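Local coordinates for protein HTH-type transcriptional regulator GadX (Escherichia coli, PDB 3MKL) that activates transcription of about fifteen acid-resistance genes, among them gadA, gadB and gadC, and can repress gadW depending on growth phase and medium, at residues A[6-11]-A[41-46]; A[28-31]-A[36-39]; A[65-70]-A[102-107]; A[75-80]-A[87-92]. All coordinates share one frame; numbering follows the deposited sequence.

Interaction 1: residues A[6-11]-A[41-46]; sequences PNMRTR and KKKLRE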
loop_
_atom_site.group_PDB
_atom_site.type_symbol
_atom_site.label_atom_id
_atom_site.label_comp_id
_atom_site.label_asym_id
_atom_site.label_seq_id
_atom_site.Cartn_x
_atom_site.Cartn_y
_atom_site.Cartn_z
ATOM N N PRO A 6 -14.618 -2.147 -13.649
ATOM C CA PRO A 6 -13.834 -2.554 -12.476
ATOM C C PRO A 6 -14.590 -2.246 -11.187
ATOM O O PRO A 6 -15.158 -1.171 -11.064
ATOM C CB PRO A 6 -12.564 -1.691 -12.577
ATOM C CG PRO A 6 -12.520 -1.238 -14.035
ATOM C CD PRO A 6 -13.960 -1.057 -14.398
ATOM N N ASN A 7 -14.616 -3.187 -10.250
ATOM C CA ASN A 7 -15.241 -2.953 -8.942
ATOM C C ASN A 7 -14.488 -1.885 -8.127
ATOM O O ASN A 7 -13.476 -1.337 -8.581
ATOM C CB ASN A 7 -15.386 -4.271 -8.168
ATOM C CG ASN A 7 -14.048 -4.883 -7.797
ATOM O OD1 ASN A 7 -13.071 -4.175 -7.537
ATOM N ND2 ASN A 7 -13.994 -6.209 -7.767
HETATM N N MSE A 8 -14.972 -1.582 -6.930
HETATM C CA MSE A 8 -14.522 -0.360 -6.260
HETATM C C MSE A 8 -13.109 -0.474 -5.695
HETATM O O MSE A 8 -12.322 0.454 -5.820
HETATM C CB MSE A 8 -15.507 0.092 -5.184
HETATM C CG MSE A 8 -15.220 1.492 -4.658
HETATM SE SE MSE A 8 -15.455 2.895 -6.003
HETATM C CE MSE A 8 -17.299 2.476 -6.510
ATOM N N ARG A 9 -12.791 -1.615 -5.099
ATOM C CA ARG A 9 -11.443 -1.864 -4.598
ATOM C C ARG A 9 -10.366 -1.800 -5.705
ATOM O O ARG A 9 -9.281 -1.253 -5.472
ATOM C CB ARG A 9 -11.364 -3.168 -3.785
ATOM C CG ARG A 9 -11.708 -4.498 -4.511
ATOM C CD ARG A 9 -11.846 -5.672 -3.471
ATOM N NE ARG A 9 -10.659 -5.767 -2.610
ATOM C CZ ARG A 9 -10.590 -6.311 -1.386
ATOM N NH1 ARG A 9 -9.421 -6.294 -0.750
ATOM N NH2 ARG A 9 -11.649 -6.869 -0.788
ATOM N N THR A 10 -10.681 -2.342 -6.886
ATOM C CA THR A 10 -9.801 -2.258 -8.070
ATOM C C THR A 10 -9.527 -0.816 -8.503
ATOM O O THR A 10 -8.384 -0.462 -8.769
ATOM C CB THR A 10 -10.370 -3.058 -9.264
ATOM O OG1 THR A 10 -10.466 -4.433 -8.885
ATOM C CG2 THR A 10 -9.473 -2.954 -10.500
ATOM N N ARG A 11 -10.579 0.007 -8.556
ATOM C CA ARG A 11 -10.446 1.420 -8.961
ATOM C C ARG A 11 -9.608 2.250 -7.996
ATOM O O ARG A 11 -8.861 3.121 -8.429
ATOM C CB ARG A 11 -11.816 2.072 -9.159
ATOM C CG ARG A 11 -12.511 1.588 -10.403
ATOM C CD ARG A 11 -13.963 1.947 -10.367
ATOM N NE ARG A 11 -14.153 3.375 -10.594
ATOM C CZ ARG A 11 -15.262 4.039 -10.281
ATOM N NH1 ARG A 11 -16.283 3.400 -9.725
ATOM N NH2 ARG A 11 -15.347 5.344 -10.524
ATOM N N LYS A 41 -16.411 5.240 1.262
ATOM C CA LYS A 41 -16.328 4.391 2.441
ATOM C C LYS A 41 -17.404 3.317 2.369
ATOM O O LYS A 41 -17.152 2.171 2.680
ATOM C CB LYS A 41 -16.508 5.213 3.714
ATOM C CG LYS A 41 -16.200 4.454 4.989
ATOM C CD LYS A 41 -16.085 5.418 6.180
ATOM C CE LYS A 41 -16.073 4.616 7.490
ATOM N NZ LYS A 41 -16.081 5.472 8.710
ATOM N N LYS A 42 -18.601 3.711 1.953
ATOM C CA LYS A 42 -19.742 2.795 1.911
ATOM C C LYS A 42 -19.486 1.666 0.919
ATOM O O LYS A 42 -19.630 0.502 1.271
ATOM C CB LYS A 42 -21.038 3.538 1.589
ATOM C CG LYS A 42 -22.336 2.730 1.782
ATOM C CD LYS A 42 -23.549 3.678 1.664
ATOM C CE LYS A 42 -24.853 3.050 2.160
ATOM N NZ LYS A 42 -25.914 4.061 2.577
ATOM N N LYS A 43 -19.077 2.003 -0.300
ATOM C CA LYS A 43 -18.857 0.986 -1.321
ATOM C C LYS A 43 -17.723 0.019 -0.984
ATOM O O LYS A 43 -17.825 -1.165 -1.293
ATOM C CB LYS A 43 -18.637 1.606 -2.708
ATOM C CG LYS A 43 -19.843 2.323 -3.280
ATOM C CD LYS A 43 -21.040 1.366 -3.473
ATOM C CE LYS A 43 -21.843 1.698 -4.731
ATOM N NZ LYS A 43 -23.277 1.250 -4.657
ATOM N N LEU A 44 -16.656 0.526 -0.367
ATOM C CA LEU A 44 -15.521 -0.304 0.098
ATOM C C LEU A 44 -15.932 -1.280 1.219
ATOM O O LEU A 44 -15.525 -2.434 1.227
ATOM C CB LEU A 44 -14.347 0.586 0.541
ATOM C CG LEU A 44 -13.538 1.262 -0.576
ATOM C CD1 LEU A 44 -12.332 2.057 -0.047
ATOM C CD2 LEU A 44 -13.099 0.235 -1.657
ATOM N N ARG A 45 -16.779 -0.807 2.131
ATOM C CA ARG A 45 -17.273 -1.607 3.245
ATOM C C ARG A 45 -18.154 -2.789 2.769
ATOM O O ARG A 45 -18.058 -3.888 3.328
ATOM C CB ARG A 45 -17.989 -0.722 4.284
ATOM C CG ARG A 45 -18.804 -1.481 5.336
ATOM C CD ARG A 45 -17.911 -2.293 6.270
ATOM N NE ARG A 45 -18.443 -3.637 6.562
ATOM C CZ ARG A 45 -19.483 -3.903 7.365
ATOM N NH1 ARG A 45 -20.150 -2.917 7.964
ATOM N NH2 ARG A 45 -19.868 -5.162 7.560
ATOM N N GLU A 46 -18.967 -2.556 1.733
ATOM C CA GLU A 46 -19.750 -3.615 1.058
ATOM C C GLU A 46 -18.882 -4.739 0.436
ATOM O O GLU A 46 -19.368 -5.857 0.265
ATOM C CB GLU A 46 -20.671 -3.012 -0.019
ATOM C CG GLU A 46 -21.910 -2.270 0.525
ATOM C CD GLU A 46 -22.558 -1.336 -0.508
ATOM O OE1 GLU A 46 -23.674 -0.816 -0.255
ATOM O OE2 GLU A 46 -21.938 -1.113 -1.573
#
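M8, a selenomethionine in the first turn of helix 8-17, lies against K43 and L44 of helix 37-46. The contact belongs to the AraC/XylS-type DNA-binding domain and joins its first modelled helix to the second helix of the predicted helix-turn-helix motif 27-48. M8 CG sits 3.9 Å from K43 CB and equally near L44 CD2. With CG anti to the backbone N (chi1 -169°) and further bends at chi2 and chi3, the M8 chain curls so that its CE comes to 4.1 Å from K43 CG. K43 thus gives only the base of its side chain to the contact, and the remainder bends and leads away. L44 meets the M8 side chain at about a right angle; its CD2 also lies 3.9 Å from R9 N, while the residue packs on Y51 and L54 of helix 51-67. Polar bonds hold the start of helix 8-17: the carboxylate of E47, the residue following E46, accepts from M8 N and weakly from R9 N. N7 is the N-cap, its OD1 accepting a nearly straight 3.1 Å bond from T10 N (164° at the hydrogen).

Interaction 2: residues A[28-31]-A[36-39]; sequences RIAS and SPSL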
loop_
_atom_site.group_PDB
_atom_site.type_symbol
_atom_site.label_atom_id
_atom_site.label_comp_id
_atom_site.label_asym_id
_atom_site.label_seq_id
_atom_site.Cartn_x
_atom_site.Cartn_y
_atom_site.Cartn_z
ATOM N N ARG A 28 -9.015 12.002 -0.381
ATOM C CA ARG A 28 -8.185 12.300 -1.568
ATOM C C ARG A 28 -8.373 11.280 -2.670
ATOM O O ARG A 28 -8.425 11.638 -3.848
ATOM C CB ARG A 28 -6.714 12.434 -1.207
ATOM C CG ARG A 28 -6.440 13.629 -0.324
ATOM C CD ARG A 28 -5.162 13.453 0.433
ATOM N NE ARG A 28 -4.690 14.745 0.915
ATOM C CZ ARG A 28 -3.710 14.916 1.800
ATOM N NH1 ARG A 28 -3.088 13.870 2.334
ATOM N NH2 ARG A 28 -3.341 16.139 2.145
ATOM N N ILE A 29 -8.477 10.010 -2.283
ATOM C CA ILE A 29 -8.879 8.947 -3.212
ATOM C C ILE A 29 -10.267 9.276 -3.772
ATOM O O ILE A 29 -10.469 9.262 -4.970
ATOM C CB ILE A 29 -8.886 7.554 -2.542
ATOM C CG1 ILE A 29 -7.474 7.093 -2.165
ATOM C CG2 ILE A 29 -9.478 6.498 -3.492
ATOM C CD1 ILE A 29 -7.512 5.975 -1.061
ATOM N N ALA A 30 -11.218 9.609 -2.898
ATOM C CA ALA A 30 -12.593 9.916 -3.306
ATOM C C ALA A 30 -12.662 11.082 -4.276
ATOM O O ALA A 30 -13.446 11.051 -5.224
ATOM C CB ALA A 30 -13.468 10.208 -2.093
ATOM N N SER A 31 -11.857 12.117 -4.053
ATOM C CA SER A 31 -11.870 13.242 -4.981
ATOM C C SER A 31 -11.404 12.859 -6.392
ATOM O O SER A 31 -12.021 13.261 -7.385
ATOM C CB SER A 31 -11.095 14.440 -4.421
ATOM O OG SER A 31 -9.794 14.038 -4.080
ATOM N N SER A 36 -18.209 11.268 -3.213
ATOM C CA SER A 36 -18.127 11.712 -1.816
ATOM C C SER A 36 -17.309 10.737 -0.945
ATOM O O SER A 36 -17.367 9.507 -1.131
ATOM C CB SER A 36 -19.519 11.959 -1.195
ATOM O OG SER A 36 -20.229 10.753 -1.043
ATOM N N PRO A 37 -16.526 11.282 0.001
ATOM C CA PRO A 37 -15.874 10.346 0.917
ATOM C C PRO A 37 -16.858 9.313 1.531
ATOM O O PRO A 37 -16.527 8.118 1.582
ATOM C CB PRO A 37 -15.269 11.265 1.982
ATOM C CG PRO A 37 -15.062 12.609 1.249
ATOM C CD PRO A 37 -16.241 12.697 0.331
ATOM N N SER A 38 -18.048 9.753 1.952
ATOM C CA SER A 38 -19.044 8.854 2.539
ATOM C C SER A 38 -19.462 7.739 1.582
ATOM O O SER A 38 -19.576 6.592 1.991
ATOM C CB SER A 38 -20.294 9.619 2.970
ATOM O OG SER A 38 -19.939 10.630 3.892
ATOM N N LEU A 39 -19.711 8.070 0.318
ATOM C CA LEU A 39 -20.025 7.026 -0.668
ATOM C C LEU A 39 -18.849 6.047 -0.830
ATOM O O LEU A 39 -19.055 4.821 -0.780
ATOM C CB LEU A 39 -20.494 7.606 -2.030
ATOM C CG LEU A 39 -20.933 6.622 -3.137
ATOM C CD1 LEU A 39 -22.237 5.872 -2.765
ATOM C CD2 LEU A 39 -21.108 7.347 -4.465
#
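A30 points its methyl at P37 across the turn of the predicted helix-turn-helix motif 27-48, A30 on its first helix, 26-32, and P37 in the opening turn of its second, 37-46. Their CA atoms are 5.4 Å apart, close for residues on two different helices. Along the first segment, R28 directs its CB away from the second helix; its NH1 is hydrogen-bonded to E23 O and its backbone N to T25 OG1, and both partners lie in the chain just before helix 26-32. I29, one position on, is buried on another side of that helix. A30 carries the contact with its single methyl. A30 CB is 3.9 Å from both P37 CA and P37 N, and 4.0 Å from S36 C, so it rests mainly on the backbone that enters the second helix. The outer ring carbons lie farther off, A30 CB to P37 CG being 4.4 Å; the proline side chain also packs on L26 and A27. S31 turns its hydroxyl back onto its own helix, near the carbonyls of A27 and R28. In the second segment, S36 is the N-cap of helix 37-46: its OG accepts from L39 N at 3.1 Å, with an angle of 157° at the hydrogen. P37 follows in the first turn, a position where a residue without an N-H costs no helical bond. The junction is therefore small and held by van der Waals contact, a methyl against backbone, while the S36 cap bond is made within the second helix's own first turn and takes no part across the interface.

Interaction 3: residues A[65-70]-A[102-107]; sequences QLIVIH and TEYQER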
loop_
_atom_site.group_PDB
_atom_site.type_symbol
_atom_site.label_atom_id
_atom_site.label_comp_id
_atom_site.label_asym_id
_atom_site.label_seq_id
_atom_site.Cartn_x
_atom_site.Cartn_y
_atom_site.Cartn_z
ATOM N N GLN A 65 8.874 -5.608 -5.197
ATOM C CA GLN A 65 9.587 -5.197 -6.409
ATOM C C GLN A 65 10.898 -4.472 -6.103
ATOM O O GLN A 65 11.844 -4.558 -6.876
ATOM C CB GLN A 65 8.691 -4.303 -7.275
ATOM C CG GLN A 65 7.343 -4.917 -7.619
ATOM C CD GLN A 65 6.556 -4.109 -8.632
ATOM O OE1 GLN A 65 6.517 -2.870 -8.587
ATOM N NE2 GLN A 65 5.907 -4.812 -9.553
ATOM N N LEU A 66 10.954 -3.761 -4.978
ATOM C CA LEU A 66 12.108 -2.908 -4.667
ATOM C C LEU A 66 13.168 -3.607 -3.809
ATOM O O LEU A 66 14.367 -3.305 -3.877
ATOM C CB LEU A 66 11.648 -1.613 -3.987
ATOM C CG LEU A 66 10.497 -0.793 -4.593
ATOM C CD1 LEU A 66 10.203 0.397 -3.725
ATOM C CD2 LEU A 66 10.801 -0.357 -6.033
ATOM N N ILE A 67 12.715 -4.553 -3.005
ATOM C CA ILE A 67 13.587 -5.220 -2.065
ATOM C C ILE A 67 14.689 -6.025 -2.773
ATOM O O ILE A 67 15.754 -6.241 -2.194
ATOM C CB ILE A 67 12.751 -6.073 -1.073
ATOM C CG1 ILE A 67 13.502 -6.307 0.224
ATOM C CG2 ILE A 67 12.189 -7.331 -1.743
ATOM C CD1 ILE A 67 12.613 -6.049 1.396
ATOM N N VAL A 68 14.443 -6.420 -4.023
ATOM C CA VAL A 68 15.363 -7.274 -4.800
ATOM C C VAL A 68 16.483 -6.478 -5.494
ATOM O O VAL A 68 17.496 -7.041 -5.895
ATOM C CB VAL A 68 14.575 -8.124 -5.852
ATOM C CG1 VAL A 68 15.514 -8.825 -6.849
ATOM C CG2 VAL A 68 13.697 -9.147 -5.159
ATOM N N ILE A 69 16.308 -5.170 -5.639
ATOM C CA ILE A 69 17.295 -4.386 -6.379
ATOM C C ILE A 69 18.549 -4.139 -5.533
ATOM O O ILE A 69 18.473 -3.862 -4.318
ATOM C CB ILE A 69 16.684 -3.128 -7.087
ATOM C CG1 ILE A 69 16.192 -2.064 -6.092
ATOM C CG2 ILE A 69 15.552 -3.560 -8.034
ATOM C CD1 ILE A 69 15.347 -0.914 -6.737
ATOM N N HIS A 70 19.700 -4.305 -6.180
ATOM C CA HIS A 70 20.984 -4.357 -5.485
ATOM C C HIS A 70 21.255 -3.074 -4.712
ATOM O O HIS A 70 21.144 -1.978 -5.259
ATOM C CB HIS A 70 22.140 -4.642 -6.487
ATOM N N THR A 102 14.404 -8.036 5.652
ATOM C CA THR A 102 15.774 -8.510 5.592
ATOM C C THR A 102 15.813 -9.983 5.285
ATOM O O THR A 102 16.632 -10.411 4.474
ATOM C CB THR A 102 16.565 -8.247 6.907
ATOM O OG1 THR A 102 16.737 -6.843 7.075
ATOM C CG2 THR A 102 17.945 -8.885 6.853
ATOM N N GLU A 103 14.945 -10.758 5.939
ATOM C CA GLU A 103 14.864 -12.186 5.636
ATOM C C GLU A 103 14.571 -12.348 4.158
ATOM O O GLU A 103 15.335 -12.984 3.454
ATOM C CB GLU A 103 13.811 -12.896 6.484
ATOM C CG GLU A 103 14.183 -13.031 7.953
ATOM C CD GLU A 103 13.021 -13.502 8.813
ATOM O OE1 GLU A 103 12.431 -12.655 9.527
ATOM O OE2 GLU A 103 12.697 -14.714 8.772
ATOM N N TYR A 104 13.494 -11.724 3.684
ATOM C CA TYR A 104 13.100 -11.832 2.269
ATOM C C TYR A 104 14.222 -11.507 1.276
ATOM O O TYR A 104 14.389 -12.193 0.261
ATOM C CB TYR A 104 11.882 -10.958 1.956
ATOM C CG TYR A 104 11.284 -11.264 0.591
ATOM C CD1 TYR A 104 10.212 -12.160 0.455
ATOM C CD2 TYR A 104 11.799 -10.677 -0.564
ATOM C CE1 TYR A 104 9.671 -12.449 -0.792
ATOM C CE2 TYR A 104 11.269 -10.963 -1.810
ATOM C CZ TYR A 104 10.210 -11.850 -1.918
ATOM O OH TYR A 104 9.686 -12.121 -3.164
ATOM N N GLN A 105 14.950 -10.433 1.576
ATOM C CA GLN A 105 16.039 -9.921 0.757
ATOM C C GLN A 105 17.172 -10.946 0.655
ATOM O O GLN A 105 17.905 -10.964 -0.337
ATOM C CB GLN A 105 16.558 -8.625 1.382
ATOM C CG GLN A 105 17.066 -7.587 0.412
ATOM C CD GLN A 105 17.800 -6.448 1.115
ATOM O OE1 GLN A 105 18.593 -6.680 2.032
ATOM N NE2 GLN A 105 17.548 -5.210 0.676
ATOM N N GLU A 106 17.288 -11.796 1.678
ATOM C CA GLU A 106 18.334 -12.822 1.759
ATOM C C GLU A 106 17.953 -14.157 1.104
ATOM O O GLU A 106 18.838 -14.916 0.711
ATOM C CB GLU A 106 18.792 -13.027 3.210
ATOM C CG GLU A 106 19.617 -11.852 3.770
ATOM C CD GLU A 106 19.831 -11.899 5.290
ATOM O OE1 GLU A 106 19.033 -12.554 6.005
ATOM O OE2 GLU A 106 20.799 -11.263 5.768
ATOM N N ARG A 107 16.661 -14.455 0.977
ATOM C CA ARG A 107 16.254 -15.653 0.222
ATOM C C ARG A 107 16.503 -15.427 -1.270
ATOM O O ARG A 107 17.183 -16.225 -1.922
ATOM C CB ARG A 107 14.776 -16.016 0.437
ATOM C CG ARG A 107 14.270 -15.979 1.874
ATOM C CD ARG A 107 14.732 -17.180 2.688
ATOM N NE ARG A 107 14.689 -16.887 4.121
ATOM C CZ ARG A 107 15.709 -16.393 4.823
ATOM N NH1 ARG A 107 16.878 -16.136 4.237
ATOM N NH2 ARG A 107 15.560 -16.157 6.121
#
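The carbonyl oxygen of I67 is met by the side chain of Q105, with Q105 CG 3.2 Å and Q105 NE2 3.5 Å from I67 O. This contact lies in the C-terminal half of the AraC/XylS-type DNA-binding domain, where the long helix 51-67, which runs between the two predicted helix-turn-helix motifs, is approached by the last helix, 101-107. I67 is the residue most covered, and it faces both Y104 and Q105, dividing its branches between them. Its CG1 is anti to the backbone N (chi1 -156°) and reaches the aliphatic part of the glutamine, where I67 CG1 and Q105 CG are 3.8 Å apart. The other branch, CG2, goes to the tyrosine: I67 CG2 stands 3.6 Å from Y104 CD2 and 3.7 Å from Y104 CE2, approaching the ring obliquely along that one side. Beyond CG the Q105 chain is extended, which carries its amide alongside the I67 carbonyl. I67, T102 and Q105 all touch I74, which brings the start of helix 74-80 into the contact, and M99 packs on Y104 from the loop before the last helix. The last helix is also tied at its start, where E103 OE1 accepts from T100 N. The backbone oxygen of the same residue has two N-H donors: E106 N reaches E103 O at 2.9 Å and R107 N reaches it at 3.2 Å, while E103 O lies above one face of the R107 guanidinium, offset toward its rim.

Interaction 4: residues A[75-80]-A[87-92]; sequences KRVAVS and SYFIYV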
loop_
_atom_site.group_PDB
_atom_site.type_symbol
_atom_site.label_atom_id
_atom_site.label_comp_id
_atom_site.label_asym_id
_atom_site.label_seq_id
_atom_site.Cartn_x
_atom_site.Cartn_y
_atom_site.Cartn_z
ATOM N N LYS A 75 15.628 0.553 4.487
ATOM C CA LYS A 75 15.333 1.977 4.716
ATOM C C LYS A 75 14.815 2.695 3.464
ATOM O O LYS A 75 13.849 3.442 3.522
ATOM C CB LYS A 75 16.606 2.680 5.223
ATOM C CG LYS A 75 16.355 3.873 6.146
ATOM C CD LYS A 75 17.515 4.050 7.137
ATOM C CE LYS A 75 18.436 5.213 6.753
ATOM N NZ LYS A 75 17.746 6.538 6.896
ATOM N N ARG A 76 15.474 2.444 2.340
ATOM C CA ARG A 76 15.132 3.010 1.046
ATOM C C ARG A 76 13.796 2.476 0.548
ATOM O O ARG A 76 12.987 3.220 0.000
ATOM C CB ARG A 76 16.248 2.664 0.047
ATOM C CG ARG A 76 15.791 2.224 -1.353
ATOM C CD ARG A 76 15.434 3.415 -2.252
ATOM N NE ARG A 76 16.193 4.635 -1.936
ATOM C CZ ARG A 76 17.508 4.788 -2.107
ATOM N NH1 ARG A 76 18.084 5.939 -1.794
ATOM N NH2 ARG A 76 18.250 3.794 -2.575
ATOM N N VAL A 77 13.580 1.177 0.724
ATOM C CA VAL A 77 12.347 0.561 0.289
ATOM C C VAL A 77 11.165 1.208 1.019
ATOM O O VAL A 77 10.159 1.552 0.404
ATOM C CB VAL A 77 12.359 -0.962 0.516
ATOM C CG1 VAL A 77 11.065 -1.583 -0.024
ATOM C CG2 VAL A 77 13.554 -1.593 -0.164
ATOM N N ALA A 78 11.303 1.395 2.318
ATOM C CA ALA A 78 10.208 1.885 3.132
ATOM C C ALA A 78 9.803 3.267 2.652
ATOM O O ALA A 78 8.623 3.546 2.474
ATOM C CB ALA A 78 10.615 1.917 4.607
ATOM N N VAL A 79 10.797 4.123 2.425
ATOM C CA VAL A 79 10.555 5.509 1.996
ATOM C C VAL A 79 9.891 5.532 0.625
ATOM O O VAL A 79 8.994 6.344 0.389
ATOM C CB VAL A 79 11.868 6.379 2.003
ATOM C CG1 VAL A 79 11.590 7.784 1.514
ATOM C CG2 VAL A 79 12.489 6.420 3.414
ATOM N N SER A 80 10.315 4.626 -0.251
ATOM C CA SER A 80 9.754 4.535 -1.596
ATOM C C SER A 80 8.301 4.030 -1.613
ATOM O O SER A 80 7.571 4.266 -2.592
ATOM C CB SER A 80 10.615 3.641 -2.488
ATOM O OG SER A 80 11.991 3.950 -2.382
ATOM N N SER A 87 10.804 0.671 11.387
ATOM C CA SER A 87 10.235 -0.279 12.373
ATOM C C SER A 87 8.800 -0.632 12.019
ATOM O O SER A 87 8.398 -1.810 11.993
ATOM C CB SER A 87 10.220 0.324 13.769
ATOM O OG SER A 87 11.519 0.503 14.282
ATOM N N TYR A 88 8.000 0.394 11.772
ATOM C CA TYR A 88 6.608 0.139 11.374
ATOM C C TYR A 88 6.516 -0.629 10.029
ATOM O O TYR A 88 5.782 -1.646 9.907
ATOM C CB TYR A 88 5.800 1.435 11.334
ATOM C CG TYR A 88 4.405 1.238 10.755
ATOM C CD1 TYR A 88 3.399 0.687 11.520
ATOM C CD2 TYR A 88 4.114 1.586 9.439
ATOM C CE1 TYR A 88 2.117 0.504 11.021
ATOM C CE2 TYR A 88 2.810 1.399 8.910
ATOM C CZ TYR A 88 1.823 0.858 9.720
ATOM O OH TYR A 88 0.554 0.660 9.240
ATOM N N PHE A 89 7.256 -0.157 9.024
ATOM C CA PHE A 89 7.316 -0.886 7.752
ATOM C C PHE A 89 7.715 -2.349 7.968
ATOM O O PHE A 89 7.054 -3.239 7.452
ATOM C CB PHE A 89 8.273 -0.217 6.756
ATOM C CG PHE A 89 8.655 -1.091 5.593
ATOM C CD1 PHE A 89 7.747 -1.365 4.579
ATOM C CD2 PHE A 89 9.936 -1.623 5.498
ATOM C CE1 PHE A 89 8.133 -2.159 3.489
ATOM C CE2 PHE A 89 10.315 -2.402 4.414
ATOM C CZ PHE A 89 9.412 -2.679 3.426
ATOM N N ILE A 90 8.793 -2.595 8.720
ATOM C CA ILE A 90 9.158 -3.982 9.044
ATOM C C ILE A 90 7.995 -4.771 9.666
ATOM O O ILE A 90 7.720 -5.906 9.261
ATOM C CB ILE A 90 10.444 -4.071 9.968
ATOM C CG1 ILE A 90 11.706 -3.579 9.212
ATOM C CG2 ILE A 90 10.622 -5.496 10.506
ATOM C CD1 ILE A 90 12.906 -3.303 10.125
ATOM N N TYR A 91 7.301 -4.161 10.628
ATOM C CA TYR A 91 6.159 -4.798 11.299
ATOM C C TYR A 91 5.040 -5.217 10.309
ATOM O O TYR A 91 4.474 -6.307 10.395
ATOM C CB TYR A 91 5.588 -3.862 12.373
ATOM C CG TYR A 91 4.116 -4.085 12.632
ATOM C CD1 TYR A 91 3.687 -5.103 13.504
ATOM C CD2 TYR A 91 3.142 -3.274 12.035
ATOM C CE1 TYR A 91 2.320 -5.327 13.743
ATOM C CE2 TYR A 91 1.768 -3.489 12.292
ATOM C CZ TYR A 91 1.386 -4.519 13.135
ATOM O OH TYR A 91 0.075 -4.751 13.380
ATOM N N VAL A 92 4.716 -4.326 9.380
ATOM C CA VAL A 92 3.607 -4.576 8.480
ATOM C C VAL A 92 4.014 -5.586 7.397
ATOM O O VAL A 92 3.177 -6.390 6.944
ATOM C CB VAL A 92 3.121 -3.259 7.858
ATOM C CG1 VAL A 92 2.071 -3.518 6.827
ATOM C CG2 VAL A 92 2.516 -2.390 8.953
#
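F89 presents one face of its ring to A78, whose CA stands 4.1 Å above the ring plane, over the centre. The two residues belong to the two helices of the predicted helix-turn-helix motif 74-97, A78 to the first, 74-80, and F89 to the second, 86-97. The A78 methyl lies nearer the root of the phenylalanine: A78 CB is 3.7 Å from F89 CD2 and 3.8 Å from F89 CB. At the far end of the ring, V77 CG1 comes obliquely to 4.0 Å from F89 CZ. With CG anti to the backbone N (chi1 165°), the F89 ring is carried across to helix 74-80. M60 of helix 51-67 and P101 of the last helix also touch F89, so the ring sits where several helices meet. Within the first helix, R76 O is gripped from opposite faces of its plane by S80 N and S80 OG, the latter 2.7 Å away. All three touching residues are buried, and everything that meets across the interface is carbon, consistent with hydrophobic burial and shape fit, without polar pairing, joining the two helices here.

From the N terminus, interaction 1 opens the first loop at 6-11 and closes it at 41-46, bringing helix 8-17 to helix 37-46. Interaction 2 lies within that span and closes earlier, joining helices 26-32 and 37-46, so both contacts share helix 37-46 and build the N-terminal half of the domain. Helix 51-67 then leads across to the other half. There interaction 3 closes a second loop between 65-70 and 102-107, and interaction 4 lies within it, pairing helices 74-80 and 86-97. The two loops follow in series without crossing, on opposite sides of the chain's centre; interactions 1 and 3 have centres about 32 Å apart. Interactions 3 and 4 touch directly, L66 and I67 packing on V77 and S80.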